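PDB 5YKZ: capsid protein from Penaeus vannamei nodavirus, which probably forms the dimeric spikes that project from the surface of the viral shell, this fragment being the protruding (P) domain of the capsid protein. Local coordinates for residues 70-75 with 108-113. Residues are numbered along the deposited sequence; the frame is centred on the assembly and turned at random.
Sequences ISINMD and QTTGFN
Ile-72 and Thr-110 meet tip to tip at the tight end of this buried contact, the CD1 methyl of Ile-72 lying 3.6 Å from OG1 of Thr-110 and 3.8 Å from its CB. With CG1 of Ile-72 anti to the carbonyl carbon (chi1 -59°) and CD1 extended beyond it, the side chain is a slim prong that helps span the 8.4 Å between the CA atoms of Ile-72 and Thr-110. Threonine suits the receiving place because it is short and its buried hydroxyl, hydrogen-bonded to Tyr-57 OH, can still lie beside an apolar methyl. Gly-111 contributes its backbone, its carbonyl O making a loose approach of 4.4 Å to Ile-72 CD1. Packing is looser at the other pair, where Ile-70 CD1 touches Phe-112 only at CB, 4.3 Å away. The phenyl ring leads off to meet the ring of Phe-16, and Ile-70 also packs on Pro-43 and Ile-85. Ser-71 and Asn-73, alternating with the isoleucines, belong to the partly exposed side. There Asn-73 OD1 accepts from Asp-75 N at 2.9 Å, forming an Asx turn; the short asparagine side chain sets its amide oxygen close to the backbone N two residues on. Strands 38-48 and 79-88 separate 66-73 from 111-118 in sheet order, so the contact is made mainly by side chains, without backbone pairing. Their meeting in the interior is consistent with a sheet folding over on itself, in the antiparallel, helix-free beta fold of this P-domain.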
loop_
_atom_site.group_PDB
_atom_site.type_symbol
_atom_site.label_atom_id
_atom_site.label_comp_id
_atom_site.label_asym_id
_atom_site.label_seq_id
_atom_site.Cartn_x
_atom_site.Cartn_y
_atom_site.Cartn_z
ATOM N N ILE B 70 -0.707 -10.302 -1.007
ATOM C CA ILE B 70 -1.403 -9.002 -1.208
ATOM C C ILE B 70 -2.852 -9.266 -1.457
ATOM O O ILE B 70 -3.203 -10.116 -2.284
ATOM C CB ILE B 70 -0.727 -8.199 -2.346
ATOM C CG1 ILE B 70 0.552 -7.640 -1.827
ATOM C CG2 ILE B 70 -1.648 -7.126 -2.800
ATOM C CD1 ILE B 70 1.400 -6.922 -2.897
ATOM N N SER B 71 -3.696 -8.529 -0.727
ATOM C CA SER B 71 -5.117 -8.612 -0.871
ATOM C C SER B 71 -5.682 -7.249 -1.231
ATOM O O SER B 71 -5.438 -6.256 -0.504
ATOM C CB SER B 71 -5.773 -9.057 0.431
ATOM O OG SER B 71 -7.155 -8.888 0.372
ATOM N N ILE B 72 -6.419 -7.177 -2.325
ATOM C CA ILE B 72 -7.179 -5.979 -2.708
ATOM C C ILE B 72 -8.597 -6.431 -2.892
ATOM O O ILE B 72 -8.951 -7.038 -3.928
ATOM C CB ILE B 72 -6.621 -5.297 -3.996
ATOM C CG1 ILE B 72 -5.181 -4.873 -3.820
ATOM C CG2 ILE B 72 -7.520 -4.167 -4.352
ATOM C CD1 ILE B 72 -4.500 -4.293 -5.004
ATOM N N ASN B 73 -9.458 -6.173 -1.944
ATOM C CA ASN B 73 -10.865 -6.573 -1.931
ATOM C C ASN B 73 -11.666 -5.286 -1.813
ATOM O O ASN B 73 -11.659 -4.639 -0.752
ATOM C CB ASN B 73 -11.179 -7.597 -0.854
ATOM C CG ASN B 73 -12.639 -7.990 -0.910
ATOM O OD1 ASN B 73 -13.451 -7.327 -1.371
ATOM N ND2 ASN B 73 -12.904 -9.194 -0.354
ATOM N N MET B 74 -12.327 -4.886 -2.880
ATOM C CA MET B 74 -13.049 -3.671 -2.935
ATOM C C MET B 74 -14.539 -3.829 -2.468
ATOM O O MET B 74 -15.348 -2.967 -2.722
ATOM C CB MET B 74 -12.914 -2.986 -4.260
ATOM C CG MET B 74 -11.461 -2.635 -4.582
ATOM S SD MET B 74 -10.482 -1.902 -3.314
ATOM C CE MET B 74 -11.292 -0.522 -3.204
ATOM N N ASP B 75 -14.875 -4.868 -1.789
ATOM C CA ASP B 75 -16.248 -5.050 -1.229
ATOM C C ASP B 75 -16.585 -3.807 -0.407
ATOM O O ASP B 75 -15.873 -3.506 0.552
ATOM C CB ASP B 75 -16.290 -6.279 -0.399
ATOM C CG ASP B 75 -17.702 -6.692 0.105
ATOM O OD1 ASP B 75 -18.486 -5.759 0.378
ATOM O OD2 ASP B 75 -17.887 -7.889 0.243
ATOM N N GLN B 108 -10.481 -3.253 -13.813
ATOM C CA GLN B 108 -9.800 -2.098 -13.226
ATOM C C GLN B 108 -8.306 -2.428 -13.102
ATOM O O GLN B 108 -7.880 -3.563 -13.131
ATOM C CB GLN B 108 -10.391 -1.782 -11.844
ATOM C CG GLN B 108 -11.794 -1.212 -11.938
ATOM C CD GLN B 108 -12.915 -2.225 -12.148
ATOM O OE1 GLN B 108 -12.687 -3.412 -12.046
ATOM N NE2 GLN B 108 -14.106 -1.715 -12.499
ATOM N N THR B 109 -7.501 -1.377 -12.919
ATOM C CA THR B 109 -6.060 -1.478 -12.836
ATOM C C THR B 109 -5.600 -1.243 -11.428
ATOM O O THR B 109 -5.854 -0.170 -10.834
ATOM C CB THR B 109 -5.387 -0.471 -13.758
ATOM O OG1 THR B 109 -5.772 -0.729 -15.131
ATOM C CG2 THR B 109 -3.881 -0.609 -13.717
ATOM N N THR B 110 -4.918 -2.240 -10.883
ATOM C CA THR B 110 -4.260 -2.103 -9.570
ATOM C C THR B 110 -2.837 -2.595 -9.769
ATOM O O THR B 110 -2.471 -3.126 -10.815
ATOM C CB THR B 110 -4.980 -2.838 -8.473
ATOM O OG1 THR B 110 -4.819 -4.238 -8.616
ATOM C CG2 THR B 110 -6.450 -2.461 -8.404
ATOM N N GLY B 111 -2.012 -2.446 -8.729
ATOM C CA GLY B 111 -0.625 -2.795 -8.836
ATOM C C GLY B 111 0.084 -2.815 -7.514
ATOM O O GLY B 111 -0.538 -2.893 -6.434
ATOM N N PHE B 112 1.384 -2.764 -7.614
ATOM C CA PHE B 112 2.258 -2.868 -6.454
ATOM C C PHE B 112 3.502 -2.062 -6.678
ATOM O O PHE B 112 3.923 -1.831 -7.829
ATOM C CB PHE B 112 2.582 -4.347 -6.081
ATOM C CG PHE B 112 3.149 -5.140 -7.224
ATOM C CD1 PHE B 112 2.302 -5.778 -8.106
ATOM C CD2 PHE B 112 4.487 -5.302 -7.340
ATOM C CE1 PHE B 112 2.820 -6.557 -9.124
ATOM C CE2 PHE B 112 5.001 -6.117 -8.338
ATOM C CZ PHE B 112 4.152 -6.726 -9.233
ATOM N N ASN B 113 4.113 -1.636 -5.577
ATOM C CA ASN B 113 5.447 -1.077 -5.544
ATOM C C ASN B 113 6.444 -2.080 -5.246
ATOM O O ASN B 113 6.201 -2.918 -4.389
ATOM C CB ASN B 113 5.504 0.074 -4.530
ATOM C CG ASN B 113 4.761 1.340 -5.157
ATOM O OD1 ASN B 113 4.970 1.699 -6.284
ATOM N ND2 ASN B 113 3.903 1.767 -4.527
#